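Local structure of iron uptake protein A2 (Synechocystis sp., 2VOZ) at residues 279-282 against 283-286. The protein binds ferric iron in the periplasm and probably serves as a substrate-binding subunit of an ABC transporter that imports it. Residues are numbered along the deposited sequence; the frame is centred on the assembly and turned at random.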
ATOM      1  N   ILE B 279      17.152 -14.598 -20.111  1.00 10.32           N
ATOM      2  CA  ILE B 279      16.821 -15.995 -20.325  1.00 11.09           C
ATOM      3  C   ILE B 279      16.815 -16.720 -18.994  1.00 10.07           C
ATOM      4  O   ILE B 279      15.896 -17.500 -18.715  1.00 10.80           O
ATOM      5  CB  ILE B 279      17.773 -16.645 -21.358  1.00 10.78           C
ATOM      6  CG1 ILE B 279      17.560 -15.967 -22.735  1.00 10.00           C
ATOM      7  CG2 ILE B 279      17.644 -18.205 -21.355  1.00 12.12           C
ATOM      8  CD1 ILE B 279      18.624 -16.352 -23.716  1.00 15.47           C
ATOM      9  N   ALA B 280      17.803 -16.428 -18.148  1.00 10.80           N
ATOM     10  CA  ALA B 280      17.887 -17.041 -16.817  1.00 10.84           C
ATOM     11  C   ALA B 280      16.634 -16.719 -15.980  1.00 10.84           C
ATOM     12  O   ALA B 280      16.137 -17.560 -15.225  1.00 10.50           O
ATOM     13  CB  ALA B 280      19.156 -16.566 -16.096  1.00 11.30           C
ATOM     14  N   PHE B 281      16.144 -15.501 -16.143  1.00  9.84           N
ATOM     15  CA  PHE B 281      14.960 -15.070 -15.448  1.00 10.21           C
ATOM     16  C   PHE B 281      13.759 -15.883 -15.933  1.00  9.06           C
ATOM     17  O   PHE B 281      12.995 -16.376 -15.103  1.00 10.25           O
ATOM     18  CB  PHE B 281      14.698 -13.581 -15.636  1.00  9.60           C
ATOM     19  CG  PHE B 281      13.468 -13.123 -14.928  1.00 10.62           C
ATOM     20  CD1 PHE B 281      13.477 -12.977 -13.538  1.00 12.28           C
ATOM     21  CD2 PHE B 281      12.301 -12.872 -15.632  1.00 12.08           C
ATOM     22  CE1 PHE B 281      12.358 -12.545 -12.860  1.00 14.08           C
ATOM     23  CE2 PHE B 281      11.147 -12.439 -14.933  1.00 12.83           C
ATOM     24  CZ  PHE B 281      11.188 -12.303 -13.566  1.00 11.49           C
ATOM     25  N   LEU B 282      13.582 -16.041 -17.248  1.00  8.04           N
ATOM     26  CA  LEU B 282      12.464 -16.871 -17.769  1.00  8.58           C
ATOM     27  C   LEU B 282      12.553 -18.282 -17.233  1.00  7.87           C
ATOM     28  O   LEU B 282      11.553 -18.855 -16.797  1.00  9.24           O
ATOM     29  CB  LEU B 282      12.422 -16.907 -19.311  1.00  9.06           C
ATOM     30  CG  LEU B 282      12.153 -15.565 -20.013  1.00 11.81           C
ATOM     31  CD1 LEU B 282      12.188 -15.864 -21.491  1.00 13.83           C
ATOM     32  CD2 LEU B 282      10.806 -14.960 -19.555  1.00 15.16           C
ATOM     33  N   GLU B 283      13.759 -18.832 -17.194  1.00  8.68           N
ATOM     34  CA  GLU B 283      13.953 -20.181 -16.608  1.00  9.40           C
ATOM     35  C   GLU B 283      13.543 -20.239 -15.147  1.00  9.94           C
ATOM     36  O   GLU B 283      12.913 -21.224 -14.686  1.00 10.21           O
ATOM     37  CB  GLU B 283      15.405 -20.677 -16.792  1.00 10.54           C
ATOM     38  CG  GLU B 283      15.689 -20.885 -18.286  1.00  9.59           C
ATOM     39  CD  GLU B 283      17.149 -21.182 -18.643  1.00 13.76           C
ATOM     40  OE1 GLU B 283      18.058 -21.036 -17.780  1.00 16.42           O
ATOM     41  OE2 GLU B 283      17.363 -21.551 -19.825  1.00 16.42           O
ATOM     42  N   TYR B 284      13.920 -19.202 -14.407  1.00  9.68           N
ATOM     43  CA  TYR B 284      13.547 -19.105 -13.014  1.00  9.87           C
ATOM     44  C   TYR B 284      12.022 -19.049 -12.839  1.00  9.60           C
ATOM     45  O   TYR B 284      11.481 -19.753 -11.998  1.00 10.35           O
ATOM     46  CB  TYR B 284      14.227 -17.893 -12.374  1.00 10.30           C
ATOM     47  CG  TYR B 284      13.674 -17.557 -11.008  1.00 10.12           C
ATOM     48  CD1 TYR B 284      13.969 -18.359  -9.890  1.00 11.46           C
ATOM     49  CD2 TYR B 284      12.872 -16.408 -10.840  1.00 11.45           C
ATOM     50  CE1 TYR B 284      13.452 -18.046  -8.641  1.00 11.07           C
ATOM     51  CE2 TYR B 284      12.349 -16.083  -9.572  1.00  9.42           C
ATOM     52  CZ  TYR B 284      12.668 -16.898  -8.490  1.00 11.10           C
ATOM     53  OH  TYR B 284      12.135 -16.539  -7.246  1.00 13.63           O
ATOM     54  N   LEU B 285      11.331 -18.222 -13.627  1.00 10.25           N
ATOM     55  CA  LEU B 285       9.886 -18.135 -13.521  1.00 10.86           C
ATOM     56  C   LEU B 285       9.208 -19.478 -13.808  1.00 11.63           C
ATOM     57  O   LEU B 285       8.068 -19.688 -13.388  1.00 11.73           O
ATOM     58  CB  LEU B 285       9.376 -17.108 -14.530  1.00 13.12           C
ATOM     59  CG  LEU B 285       9.435 -15.625 -14.200  1.00 15.32           C
ATOM     60  CD1 LEU B 285       8.553 -14.913 -15.210  1.00 16.53           C
ATOM     61  CD2 LEU B 285       8.938 -15.330 -12.786  1.00 16.27           C
ATOM     62  N   ALA B 286       9.887 -20.349 -14.567  1.00 10.52           N
ATOM     63  CA  ALA B 286       9.363 -21.699 -14.861  1.00 11.77           C
ATOM     64  C   ALA B 286       9.740 -22.737 -13.787  1.00 12.26           C
ATOM     65  O   ALA B 286       9.355 -23.911 -13.874  1.00 14.47           O
ATOM     66  CB  ALA B 286       9.860 -22.179 -16.213  1.00 10.61           C
TER
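The carbonyl oxygen of Phe281 accepts the amide of Leu285, with N to O at 2.9 Å. It is also touched by side-chain carbons: Tyr284 CB lies 3.4 Å from Phe281 O. Glu283 N to Ile279 O and Tyr284 N to Ala280 O repeat the i to i+4 bond of an alpha-helix. The last bond, Ala286 N to Leu282 O, is longer at 3.2 Å and more bent, as the helix gives way to a turn.

On one side, Leu285 sets its CG over a face of the Phe281 ring, a CH-pi contact 4.1 Å from the ring centroid. Its CD1 reaches Phe281 CE2 at 3.6 Å. Phe281 CG stands opposite the backbone N (chi1 180°), which carries the ring forward along the helix to Leu285. Glu283 and Ile279 run side by side, and Glu283 OE2 comes within 3.7 Å of Ile279 CG2. That carboxylate oxygen also shares a hydrogen bond with OG of Ser105.

This is the C-terminal end of helix 275-285. Leu282 and Leu285 pack on Phe126 of strand 124-136, and Leu282 also touches strand 261-268 and helix 106-111. Phe281 meets Phe54 of helix 48-54 edge-to-face.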